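PDB 5B89: cysteine desulfurase from Thermococcus onnurineus, which probably uses pyridoxal 5'-phosphate to take sulfur from L-cysteine, passing it to a sulfur carrier and releasing L-alanine. Local coordinates for residues G300-Y303 / I304-I307; V332-Y335 / G336-L340; D57-Y60 / L61-A65. All coordinates share one frame; numbering follows the deposited sequence.

Overall arrangement
All three contacts are local, each within one continuous stretch of chain. Interaction 1 is the most buried: it spans the last two turns of helix 291-307 and combines backbone bonds, one surface salt bridge and apolar packing. Interaction 3 is partly buried; it covers the last turn of helix 50-62 and the residues after it, and Y59, Y60 and R64 reach the second subunit. Side chains of Y59 and Y63 also rest on helix 291-307, the helix that holds interaction 1. In interaction 2, a partly buried loop, an arginine stacks on a tryptophan and binds backbone carbonyls. The centres of interactions 2 and 3 are about 46 Å apart, on opposite sides of the chain's centre.

Interaction 1 (G300-Y303 / I304-I307); sequences GIRY and IERI
R302 and E305 form a salt bridge on the last turns of helix 291-307, in an enzyme of the class-V aminotransferase family, which has the fold-type I architecture of pyridoxal-phosphate enzymes. The pair is spaced i to i+3. R302 NH1 gives its N-H to E305 OE2 at 2.9 Å, with an angle of 155° at the hydrogen. The oxygen lies in the guanidinium plane and uses its syn lone pair. The bend of the arginine at chi2 (-70°) swings the guanidinium toward E305, whose extended chain leans back to meet it. R302 is exposed and E305 partly so; both also touch helix 73-93. The I301 CG2 methyl lies against the same carboxylate, 3.4 Å from E305 OE1.

Backbone bonds follow the alpha-helical pattern. I304 N donates to G300 O, E305 N to I301 O and R306 N to R302 O. At the end the pattern slackens: the backbone bonds that Y303 O receives, from R306 N and I307 N, are both weak.

Apolar contacts lie on the buried sides. I307 CD1 meets Y303 CE2 at 3.9 Å, obliquely to the ring. Y303 CG stands anti to the backbone N (chi1 -170°), which swings the ring out from the helix, where CD1 of I307 reaches it. The tyrosine hydroxyl bonds to D30. This end of helix 291-307 packs on I88 and F92 of helix 73-93 through I301 and on I312 of helix 309-329 through I304 and I307.

One water completes the contact. It donates to Y303 O at 3.0 Å and accepts from R306 NH1 at 2.7 Å, tying the arginine to the helix end. The same water oxygen sits 3.2 Å above the plane of the Y303 ring, over its centre.

Interaction 2 (V332-Y335 / G336-L340); sequences VPWY and GPRNL
W334 and R338 stack flat against each other in the loop between helix 309-329 and strand 346-349. This is structural packing away from the cofactor site, in the link that joins the end of the helix to the strand. G336 comes first in the second segment. Its phi of 92° would press any CB against Y335 O, so this backbone shape suits glycine. Its carbonyl oxygen accepts from R338 NH1 at 2.9 Å. P337 follows. Its oxygen lies at the edge of the indole, 3.7 Å from W334 CZ3, and has no hydrogen-bond partner although it is buried.

R338 carries the contact. Its chain bends at chi2 (45°), bringing the guanidinium back over the indole. The two planes differ by only 2°, and CZ stands 3.6 Å from the centroid of the six-membered ring of W334, almost straight above it. This is a cation-pi stack. NH2 lies over the bond shared by the two indole rings, 3.5 Å from W334 CE2. The end of the guanidinium also grips the backbone: NH1 and NH2 both donate to W334 O, at 3.0 and 3.1 Å. Both reach that oxygen from the same face of its carbonyl plane, well out of the plane. L340 closes the segment with a loose apolar touch, its CD2 4.4 Å from W334 CH2.

W334 is fixed from elsewhere too. NE1 bonds to D328, and the ring packs on T324 and L327 of helix 309-329. Replacing W334 by alanine takes away the indole, which would probably free the R338 guanidinium to tilt and leave D328 without its N-H partner.

The positive charge probably gains from the indole face and from the two carbonyl oxygens it faces, W334 O and G336 O.

Interaction 3 (D57-Y60 / L61-A65); sequences DEYY and LKYRA
Y59 meets Y63 and the residues beyond it along its whole length. Its CB lies 3.8 Å from Y63 CZ, beside the face of that ring. Its CA sits over the same face, 3.7 Å from the centroid, as a CH-pi contact. Y63 takes this place because its CG stands between the backbone N and the carbonyl carbon (chi1 60°), which folds the ring back over the helix. Y59 CD1 touches Y63 CE2 at 3.6 Å. The two rings form an offset edge-to-face pair, the edge of Y59 toward the face of Y63, planes at 71°.

The pair marks the C-terminal end of helix 50-62, at the subunit interface. The R64 side chain is about 10 Å from a bound PLP and 6 Å from the side chain of PLP-binding T288. Y63 is the first residue to leave helical backbone angles, and its N makes only weak bonds to E58 O and Y59 O. A water joins Y63 OH to E58 OE2.

Across the ring from CD1, Y59 CE2 packs against R64 CD at 3.6 Å. At the tip, Y59 OH donates to A65 O at 2.7 Å and accepts from R64 NH2 at 3.1 Å. R64 NE passes at the edge of the Y60 ring, 3.7 Å from Y60 CD1. R64 NH2 and NE also bond to T45 and T48 of the second subunit, and Y60 OH bonds to the backbone N of its T242.

Interaction 1 (G300-Y303 / I304-I307)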
loop_
_atom_site.group_PDB
_atom_site.type_symbol
_atom_site.label_atom_id
_atom_site.label_comp_id
_atom_site.label_asym_id
_atom_site.label_seq_id
_atom_site.Cartn_x
_atom_site.Cartn_y
_atom_site.Cartn_z
ATOM N N GLY B 300 -10.823 9.242 -9.488
ATOM C CA GLY B 300 -10.234 10.592 -9.349
ATOM C C GLY B 300 -9.696 11.045 -10.672
ATOM O O GLY B 300 -9.999 12.224 -11.005
ATOM N N ILE B 301 -9.037 10.198 -11.401
ATOM C CA ILE B 301 -8.540 10.614 -12.721
ATOM C C ILE B 301 -9.702 10.927 -13.637
ATOM O O ILE B 301 -9.645 11.988 -14.363
ATOM C CB ILE B 301 -7.663 9.553 -13.246
ATOM C CG1 ILE B 301 -6.308 9.556 -12.530
ATOM C CG2 ILE B 301 -7.425 9.744 -14.756
ATOM C CD1 ILE B 301 -5.506 8.325 -12.753
ATOM N N ARG B 302 -10.766 10.140 -13.658
ATOM C CA ARG B 302 -11.898 10.526 -14.472
ATOM C C ARG B 302 -12.541 11.858 -14.056
ATOM O O ARG B 302 -13.010 12.612 -14.884
ATOM C CB ARG B 302 -12.941 9.422 -14.464
ATOM C CG ARG B 302 -12.531 8.244 -15.287
ATOM C CD ARG B 302 -12.564 8.589 -16.779
ATOM N NE ARG B 302 -12.674 7.397 -17.587
ATOM C CZ ARG B 302 -11.865 7.101 -18.560
ATOM N NH1 ARG B 302 -10.852 7.922 -18.811
ATOM N NH2 ARG B 302 -12.046 5.991 -19.260
ATOM N N TYR B 303 -12.548 12.139 -12.772
ATOM C CA TYR B 303 -13.079 13.377 -12.279
ATOM C C TYR B 303 -12.185 14.553 -12.757
ATOM O O TYR B 303 -12.668 15.559 -13.152
ATOM C CB TYR B 303 -13.186 13.294 -10.740
ATOM C CG TYR B 303 -13.924 14.383 -10.072
ATOM C CD1 TYR B 303 -15.281 14.324 -9.926
ATOM C CD2 TYR B 303 -13.264 15.436 -9.539
ATOM C CE1 TYR B 303 -15.954 15.342 -9.305
ATOM C CE2 TYR B 303 -13.916 16.447 -8.935
ATOM C CZ TYR B 303 -15.276 16.408 -8.831
ATOM O OH TYR B 303 -15.872 17.457 -8.235
ATOM N N ILE B 304 -10.898 14.351 -12.683
ATOM C CA ILE B 304 -9.938 15.359 -13.103
ATOM C C ILE B 304 -10.091 15.598 -14.621
ATOM O O ILE B 304 -9.990 16.685 -15.067
ATOM C CB ILE B 304 -8.475 14.888 -12.798
ATOM C CG1 ILE B 304 -8.099 14.980 -11.319
ATOM C CG2 ILE B 304 -7.427 15.664 -13.586
ATOM C CD1 ILE B 304 -8.150 16.330 -10.673
ATOM N N GLU B 305 -10.337 14.545 -15.359
ATOM C CA GLU B 305 -10.481 14.635 -16.888
ATOM C C GLU B 305 -11.745 15.402 -17.190
ATOM O O GLU B 305 -11.711 16.209 -18.217
ATOM C CB GLU B 305 -10.449 13.240 -17.512
ATOM C CG GLU B 305 -9.042 12.668 -17.427
ATOM C CD GLU B 305 -8.898 11.199 -17.838
ATOM O OE1 GLU B 305 -7.689 10.756 -18.031
ATOM O OE2 GLU B 305 -9.963 10.528 -17.823
ATOM N N ARG B 306 -12.773 15.359 -16.412
ATOM C CA ARG B 306 -14.008 16.088 -16.678
ATOM C C ARG B 306 -13.770 17.556 -16.465
ATOM O O ARG B 306 -14.314 18.433 -17.202
ATOM C CB ARG B 306 -15.132 15.569 -15.729
ATOM C CG ARG B 306 -16.518 16.041 -15.960
ATOM C CD ARG B 306 -17.534 15.257 -15.043
ATOM N NE ARG B 306 -18.702 16.093 -14.768
ATOM C CZ ARG B 306 -18.900 16.813 -13.652
ATOM N NH1 ARG B 306 -18.041 16.834 -12.595
ATOM N NH2 ARG B 306 -20.001 17.544 -13.574
ATOM N N ILE B 307 -12.957 17.965 -15.499
ATOM C CA ILE B 307 -12.627 19.308 -15.240
ATOM C C ILE B 307 -11.646 19.765 -16.311
ATOM O O ILE B 307 -11.836 20.866 -16.871
ATOM C CB ILE B 307 -11.988 19.480 -13.888
ATOM C CG1 ILE B 307 -12.955 19.020 -12.797
ATOM C CG2 ILE B 307 -11.449 20.885 -13.697
ATOM C CD1 ILE B 307 -12.226 18.773 -11.500
HETATM O O HOH W 1 -15.420 16.457 -12.405
#

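Interaction 2 (V332-Y335 / G336-L340)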
loop_
_atom_site.group_PDB
_atom_site.type_symbol
_atom_site.label_atom_id
_atom_site.label_comp_id
_atom_site.label_asym_id
_atom_site.label_seq_id
_atom_site.Cartn_x
_atom_site.Cartn_y
_atom_site.Cartn_z
ATOM N N VAL B 332 5.399 40.468 3.340
ATOM C CA VAL B 332 5.599 39.122 3.832
ATOM C C VAL B 332 6.414 38.373 2.769
ATOM O O VAL B 332 6.010 38.236 1.690
ATOM C CB VAL B 332 4.278 38.384 4.109
ATOM C CG1 VAL B 332 4.521 36.902 4.320
ATOM C CG2 VAL B 332 3.572 38.967 5.320
ATOM N N PRO B 333 7.631 37.908 3.207
ATOM C CA PRO B 333 8.446 37.216 2.197
ATOM C C PRO B 333 7.938 35.837 1.736
ATOM O O PRO B 333 7.512 35.091 2.546
ATOM C CB PRO B 333 9.788 37.067 2.882
ATOM C CG PRO B 333 9.462 36.901 4.275
ATOM C CD PRO B 333 8.442 37.958 4.500
ATOM N N TRP B 334 8.012 35.574 0.445
ATOM C CA TRP B 334 7.603 34.300 -0.100
ATOM C C TRP B 334 8.716 33.738 -0.963
ATOM O O TRP B 334 9.532 34.462 -1.472
ATOM C CB TRP B 334 6.244 34.369 -0.808
ATOM C CG TRP B 334 6.116 35.333 -1.897
ATOM C CD1 TRP B 334 5.733 36.626 -1.789
ATOM C CD2 TRP B 334 6.368 35.121 -3.273
ATOM N NE1 TRP B 334 5.721 37.212 -2.975
ATOM C CE2 TRP B 334 6.123 36.315 -3.921
ATOM C CE3 TRP B 334 6.757 34.031 -4.027
ATOM C CZ2 TRP B 334 6.235 36.444 -5.256
ATOM C CZ3 TRP B 334 6.888 34.180 -5.347
ATOM C CH2 TRP B 334 6.633 35.362 -5.956
ATOM N N TYR B 335 8.701 32.423 -1.097
ATOM C CA TYR B 335 9.741 31.680 -1.741
ATOM C C TYR B 335 9.358 31.090 -3.076
ATOM O O TYR B 335 8.240 31.059 -3.445
ATOM C CB TYR B 335 10.274 30.614 -0.778
ATOM C CG TYR B 335 10.604 31.144 0.608
ATOM C CD1 TYR B 335 11.793 31.741 0.864
ATOM C CD2 TYR B 335 9.716 31.032 1.646
ATOM C CE1 TYR B 335 12.086 32.245 2.119
ATOM C CE2 TYR B 335 9.991 31.547 2.882
ATOM C CZ TYR B 335 11.186 32.142 3.115
ATOM O OH TYR B 335 11.487 32.637 4.332
ATOM N N GLY B 336 10.371 30.674 -3.789
ATOM C CA GLY B 336 10.149 30.132 -5.102
ATOM C C GLY B 336 10.223 31.142 -6.216
ATOM O O GLY B 336 10.493 32.269 -6.051
ATOM N N PRO B 337 9.962 30.593 -7.449
ATOM C CA PRO B 337 10.104 31.474 -8.604
ATOM C C PRO B 337 9.171 32.672 -8.712
ATOM O O PRO B 337 8.040 32.588 -8.499
ATOM C CB PRO B 337 9.876 30.549 -9.799
ATOM C CG PRO B 337 10.278 29.230 -9.329
ATOM C CD PRO B 337 9.706 29.178 -7.969
ATOM N N ARG B 338 9.739 33.790 -9.110
ATOM C CA ARG B 338 8.977 34.991 -9.366
ATOM C C ARG B 338 8.292 34.948 -10.695
ATOM O O ARG B 338 7.327 35.575 -10.851
ATOM C CB ARG B 338 9.887 36.198 -9.381
ATOM C CG ARG B 338 10.102 36.870 -8.082
ATOM C CD ARG B 338 10.355 35.897 -6.986
ATOM N NE ARG B 338 10.019 36.505 -5.742
ATOM C CZ ARG B 338 10.007 35.923 -4.551
ATOM N NH1 ARG B 338 10.364 34.637 -4.323
ATOM N NH2 ARG B 338 9.631 36.685 -3.579
ATOM N N ASN B 339 8.843 34.236 -11.671
ATOM C CA ASN B 339 8.214 33.999 -12.868
ATOM C C ASN B 339 7.073 32.971 -12.595
ATOM O O ASN B 339 7.353 31.749 -12.465
ATOM C CB ASN B 339 9.156 33.389 -13.935
ATOM C CG ASN B 339 8.502 33.088 -15.163
ATOM O OD1 ASN B 339 7.336 33.288 -15.412
ATOM N ND2 ASN B 339 9.298 32.515 -16.097
ATOM N N LEU B 340 5.844 33.434 -12.541
ATOM C CA LEU B 340 4.751 32.546 -12.163
ATOM C C LEU B 340 4.496 31.528 -13.179
ATOM O O LEU B 340 3.789 30.560 -12.870
ATOM C CB LEU B 340 3.451 33.312 -11.759
ATOM C CG LEU B 340 3.715 34.255 -10.563
ATOM C CD1 LEU B 340 2.387 34.927 -10.200
ATOM C CD2 LEU B 340 4.345 33.659 -9.346
#

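Interaction 3 (D57-Y60 / L61-A65)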
loop_
_atom_site.group_PDB
_atom_site.type_symbol
_atom_site.label_atom_id
_atom_site.label_comp_id
_atom_site.label_asym_id
_atom_site.label_seq_id
_atom_site.Cartn_x
_atom_site.Cartn_y
_atom_site.Cartn_z
ATOM N N ASP B 57 -16.917 2.763 -2.577
ATOM C CA ASP B 57 -18.005 2.173 -1.803
ATOM C C ASP B 57 -18.705 1.107 -2.655
ATOM O O ASP B 57 -19.175 0.144 -2.146
ATOM C CB ASP B 57 -19.067 3.241 -1.502
ATOM C CG ASP B 57 -18.718 4.207 -0.381
ATOM O OD1 ASP B 57 -17.809 4.048 0.318
ATOM O OD2 ASP B 57 -19.484 5.170 -0.268
ATOM N N GLU B 58 -18.772 1.321 -3.959
ATOM C CA GLU B 58 -19.385 0.372 -4.848
ATOM C C GLU B 58 -18.602 -0.939 -4.877
ATOM O O GLU B 58 -19.170 -1.968 -4.856
ATOM C CB GLU B 58 -19.591 0.960 -6.253
ATOM C CG GLU B 58 -20.446 0.091 -7.127
ATOM C CD GLU B 58 -20.435 0.455 -8.607
ATOM O OE1 GLU B 58 -21.434 0.137 -9.255
ATOM O OE2 GLU B 58 -19.476 0.993 -9.133
ATOM N N TYR B 59 -17.291 -0.829 -4.914
ATOM C CA TYR B 59 -16.484 -2.022 -4.870
ATOM C C TYR B 59 -16.734 -2.773 -3.540
ATOM O O TYR B 59 -16.962 -3.920 -3.529
ATOM C CB TYR B 59 -14.962 -1.712 -4.970
ATOM C CG TYR B 59 -14.052 -2.885 -4.582
ATOM C CD1 TYR B 59 -14.020 -4.011 -5.307
ATOM C CD2 TYR B 59 -13.262 -2.841 -3.464
ATOM C CE1 TYR B 59 -13.243 -5.067 -4.966
ATOM C CE2 TYR B 59 -12.458 -3.894 -3.109
ATOM C CZ TYR B 59 -12.439 -5.004 -3.860
ATOM O OH TYR B 59 -11.676 -6.057 -3.518
ATOM N N TYR B 60 -16.614 -2.056 -2.447
ATOM C CA TYR B 60 -16.719 -2.677 -1.149
ATOM C C TYR B 60 -18.064 -3.274 -0.863
ATOM O O TYR B 60 -18.119 -4.269 -0.195
ATOM C CB TYR B 60 -16.306 -1.736 0.003
ATOM C CG TYR B 60 -14.823 -1.582 0.072
ATOM C CD1 TYR B 60 -14.056 -2.616 0.418
ATOM C CD2 TYR B 60 -14.216 -0.431 -0.306
ATOM C CE1 TYR B 60 -12.698 -2.508 0.423
ATOM C CE2 TYR B 60 -12.832 -0.309 -0.276
ATOM C CZ TYR B 60 -12.100 -1.390 0.066
ATOM O OH TYR B 60 -10.790 -1.379 0.085
ATOM N N LEU B 61 -19.128 -2.659 -1.344
ATOM C CA LEU B 61 -20.463 -3.154 -1.038
ATOM C C LEU B 61 -21.192 -3.944 -2.114
ATOM O O LEU B 61 -22.070 -4.682 -1.808
ATOM C CB LEU B 61 -21.341 -2.001 -0.555
ATOM C CG LEU B 61 -20.862 -1.332 0.712
ATOM C CD1 LEU B 61 -21.682 -0.113 0.983
ATOM C CD2 LEU B 61 -20.886 -2.267 1.902
ATOM N N LYS B 62 -20.778 -3.789 -3.365
ATOM C CA LYS B 62 -21.425 -4.446 -4.477
ATOM C C LYS B 62 -20.657 -5.463 -5.293
ATOM O O LYS B 62 -21.256 -6.292 -5.891
ATOM C CB LYS B 62 -22.088 -3.421 -5.421
ATOM C CG LYS B 62 -23.123 -2.526 -4.769
ATOM C CD LYS B 62 -23.900 -1.759 -5.835
ATOM C CE LYS B 62 -24.621 -0.541 -5.310
ATOM N NZ LYS B 62 -24.912 -0.675 -3.872
ATOM N N TYR B 63 -19.338 -5.396 -5.318
ATOM C CA TYR B 63 -18.565 -6.370 -6.066
ATOM C C TYR B 63 -17.254 -6.762 -5.399
ATOM O O TYR B 63 -16.297 -6.937 -6.009
ATOM C CB TYR B 63 -18.360 -5.989 -7.559
ATOM C CG TYR B 63 -17.635 -4.696 -7.878
ATOM C CD1 TYR B 63 -18.294 -3.535 -7.921
ATOM C CD2 TYR B 63 -16.315 -4.703 -8.218
ATOM C CE1 TYR B 63 -17.660 -2.353 -8.216
ATOM C CE2 TYR B 63 -15.666 -3.536 -8.507
ATOM C CZ TYR B 63 -16.345 -2.359 -8.504
ATOM O OH TYR B 63 -15.724 -1.205 -8.788
ATOM N N ARG B 64 -17.313 -6.901 -4.098
ATOM C CA ARG B 64 -16.167 -7.194 -3.303
ATOM C C ARG B 64 -15.587 -8.566 -3.536
ATOM O O ARG B 64 -16.226 -9.561 -3.285
ATOM C CB ARG B 64 -16.553 -6.981 -1.822
ATOM C CG ARG B 64 -15.415 -7.122 -0.840
ATOM C CD ARG B 64 -14.344 -6.048 -0.891
ATOM N NE ARG B 64 -13.546 -6.248 0.295
ATOM C CZ ARG B 64 -12.428 -6.921 0.392
ATOM N NH1 ARG B 64 -11.956 -7.178 1.585
ATOM N NH2 ARG B 64 -11.772 -7.314 -0.661
ATOM N N ALA B 65 -14.344 -8.594 -3.980
ATOM C CA ALA B 65 -13.652 -9.816 -4.209
ATOM C C ALA B 65 -12.218 -9.532 -4.533
ATOM O O ALA B 65 -11.910 -8.451 -4.758
ATOM C CB ALA B 65 -14.292 -10.562 -5.381
HETATM O O HOH W 2 -16.827 1.295 -8.601
#